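Long-range contact in class II aldolase/adducin N-terminal domain-containing protein (Thermoplasma acidophilum, PDB 3M4R), which is of unknown function but binds zinc through its N-terminal class II aldolase/adducin-like domain and may act, as a whole protein, as an oxidoreductase: residues V156-Y161 / G182-K187. Sequence-based numbering, arbitrary orientation.
Sequences VVVLPY and GIVLRK
Val157 and Val184 lie at the middle of a parallel strand pairing in which four backbone hydrogen bonds pass between residues 156-161 and 182-187. Val157 N reaches Gly182 O over 3.2 Å, the longest of the four. The next two are shorter and straighter: Val184 N to Val157 O and Leu159 N to Val184 O, each 2.8 Å. One residue past strand 182-185, Arg186 N donates to Leu159 O at 3.0 Å. Past that bond a water bridges the strands' continuations, donating to Pro160 O (2.7 Å) and to Arg186 O. The latter oxygen also meets the edge of the Tyr161 ring, in its plane.

On one face Leu159 CD2 touches Leu185 CD2 at 3.8 Å, and Leu159 also packs on Val172 and Cys175 of helix 166-175. On the other, Val158 CG1 packs against Arg186 CG, which chi1 of -63° sets anti to the carbonyl carbon; the guanidinium then bonds to Thr140 O, Leu144 O and Ser146 OG. Cutting this side chain back to alanine would probably deprive the three oxygens of the guanidinium donors and Val158 CG1 of the CG it packs on. The pairing closes a beta-alpha-beta unit at the sheet margin, and Leu185 packs beside the zinc ligands His130 and His188. Val157, Leu159 and Val184 thus each spend both N-H and C=O across the contact, whereas Pro160 O and Arg186 O, which accept no N-H across it, are served by the water.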
loop_
_atom_site.group_PDB
_atom_site.type_symbol
_atom_site.label_atom_id
_atom_site.label_comp_id
_atom_site.label_asym_id
_atom_site.label_seq_id
_atom_site.Cartn_x
_atom_site.Cartn_y
_atom_site.Cartn_z
ATOM N N VAL A 156 -3.577 -2.645 -15.488
ATOM C CA VAL A 156 -4.154 -2.532 -14.161
ATOM C C VAL A 156 -5.432 -3.314 -14.075
ATOM O O VAL A 156 -5.995 -3.667 -15.066
ATOM C CB VAL A 156 -4.450 -1.083 -13.794
ATOM C CG1 VAL A 156 -3.161 -0.295 -13.755
ATOM C CG2 VAL A 156 -5.471 -0.461 -14.794
ATOM N N VAL A 157 -5.859 -3.602 -12.854
ATOM C CA VAL A 157 -7.159 -4.151 -12.592
ATOM C C VAL A 157 -7.857 -3.032 -11.872
ATOM O O VAL A 157 -7.255 -2.342 -11.039
ATOM C CB VAL A 157 -7.067 -5.430 -11.718
ATOM C CG1 VAL A 157 -8.414 -5.758 -11.013
ATOM C CG2 VAL A 157 -6.636 -6.611 -12.599
ATOM N N VAL A 158 -9.124 -2.836 -12.196
ATOM C CA VAL A 158 -9.926 -1.772 -11.600
ATOM C C VAL A 158 -11.002 -2.425 -10.742
ATOM O O VAL A 158 -11.599 -3.406 -11.151
ATOM C CB VAL A 158 -10.554 -0.886 -12.684
ATOM C CG1 VAL A 158 -11.484 0.152 -12.051
ATOM C CG2 VAL A 158 -9.456 -0.219 -13.494
ATOM N N LEU A 159 -11.179 -1.930 -9.521
ATOM C CA LEU A 159 -12.223 -2.410 -8.617
ATOM C C LEU A 159 -13.254 -1.326 -8.388
ATOM O O LEU A 159 -12.902 -0.154 -8.322
ATOM C CB LEU A 159 -11.619 -2.812 -7.268
ATOM C CG LEU A 159 -11.272 -4.273 -6.995
ATOM C CD1 LEU A 159 -10.515 -4.864 -8.156
ATOM C CD2 LEU A 159 -10.467 -4.384 -5.689
ATOM N N PRO A 160 -14.534 -1.707 -8.227
ATOM C CA PRO A 160 -15.556 -0.713 -7.955
ATOM C C PRO A 160 -15.361 -0.161 -6.583
ATOM O O PRO A 160 -14.512 -0.680 -5.852
ATOM C CB PRO A 160 -16.850 -1.536 -7.999
ATOM C CG PRO A 160 -16.448 -2.807 -7.429
ATOM C CD PRO A 160 -15.098 -3.065 -8.089
ATOM N N TYR A 161 -16.130 0.862 -6.210
ATOM C CA TYR A 161 -16.069 1.393 -4.853
ATOM C C TYR A 161 -16.417 0.288 -3.869
ATOM O O TYR A 161 -17.404 -0.396 -4.044
ATOM C CB TYR A 161 -16.990 2.606 -4.601
ATOM C CG TYR A 161 -16.923 3.086 -3.157
ATOM C CD1 TYR A 161 -15.772 3.698 -2.639
ATOM C CD2 TYR A 161 -17.954 2.841 -2.286
ATOM C CE1 TYR A 161 -15.684 4.081 -1.285
ATOM C CE2 TYR A 161 -17.872 3.211 -0.929
ATOM C CZ TYR A 161 -16.777 3.852 -0.443
ATOM O OH TYR A 161 -16.746 4.186 0.900
ATOM N N GLY A 182 -0.707 -2.546 -11.240
ATOM C CA GLY A 182 -1.471 -1.752 -10.270
ATOM C C GLY A 182 -2.890 -2.236 -10.134
ATOM O O GLY A 182 -3.391 -2.928 -11.011
ATOM N N ILE A 183 -3.510 -1.899 -8.997
ATOM C CA ILE A 183 -4.923 -2.116 -8.752
ATOM C C ILE A 183 -5.539 -0.764 -8.403
ATOM O O ILE A 183 -5.085 -0.090 -7.478
ATOM C CB ILE A 183 -5.164 -3.057 -7.588
ATOM C CG1 ILE A 183 -4.615 -4.458 -7.916
ATOM C CG2 ILE A 183 -6.645 -3.101 -7.261
ATOM C CD1 ILE A 183 -4.737 -5.490 -6.708
ATOM N N VAL A 184 -6.544 -0.371 -9.180
ATOM C CA VAL A 184 -7.204 0.930 -9.069
ATOM C C VAL A 184 -8.479 0.742 -8.271
ATOM O O VAL A 184 -9.270 -0.129 -8.582
ATOM C CB VAL A 184 -7.561 1.489 -10.437
ATOM C CG1 VAL A 184 -8.336 2.831 -10.293
ATOM C CG2 VAL A 184 -6.287 1.666 -11.249
ATOM N N LEU A 185 -8.655 1.545 -7.232
ATOM C CA LEU A 185 -9.805 1.395 -6.322
ATOM C C LEU A 185 -10.685 2.615 -6.533
ATOM O O LEU A 185 -10.347 3.720 -6.087
ATOM C CB LEU A 185 -9.319 1.285 -4.860
ATOM C CG LEU A 185 -8.237 0.241 -4.493
ATOM C CD1 LEU A 185 -7.860 0.312 -2.971
ATOM C CD2 LEU A 185 -8.646 -1.158 -4.895
ATOM N N ARG A 186 -11.794 2.451 -7.259
ATOM C CA ARG A 186 -12.619 3.593 -7.587
ATOM C C ARG A 186 -13.102 4.305 -6.339
ATOM O O ARG A 186 -13.501 3.670 -5.377
ATOM C CB ARG A 186 -13.800 3.212 -8.486
ATOM C CG ARG A 186 -13.336 2.667 -9.829
ATOM C CD ARG A 186 -14.501 2.474 -10.805
ATOM N NE ARG A 186 -15.008 3.747 -11.290
ATOM C CZ ARG A 186 -15.508 3.950 -12.504
ATOM N NH1 ARG A 186 -15.952 5.148 -12.817
ATOM N NH2 ARG A 186 -15.544 2.972 -13.406
ATOM N N LYS A 187 -13.023 5.630 -6.386
ATOM C CA LYS A 187 -13.418 6.524 -5.293
ATOM C C LYS A 187 -12.623 6.352 -4.011
ATOM O O LYS A 187 -13.135 6.692 -2.930
ATOM C CB LYS A 187 -14.912 6.408 -4.992
ATOM C CG LYS A 187 -15.788 6.513 -6.204
ATOM C CD LYS A 187 -17.251 6.931 -5.850
ATOM C CE LYS A 187 -18.127 6.897 -7.088
ATOM N NZ LYS A 187 -19.432 6.267 -6.750
HETATM O O HOH W 1 -12.710 0.924 -4.700
#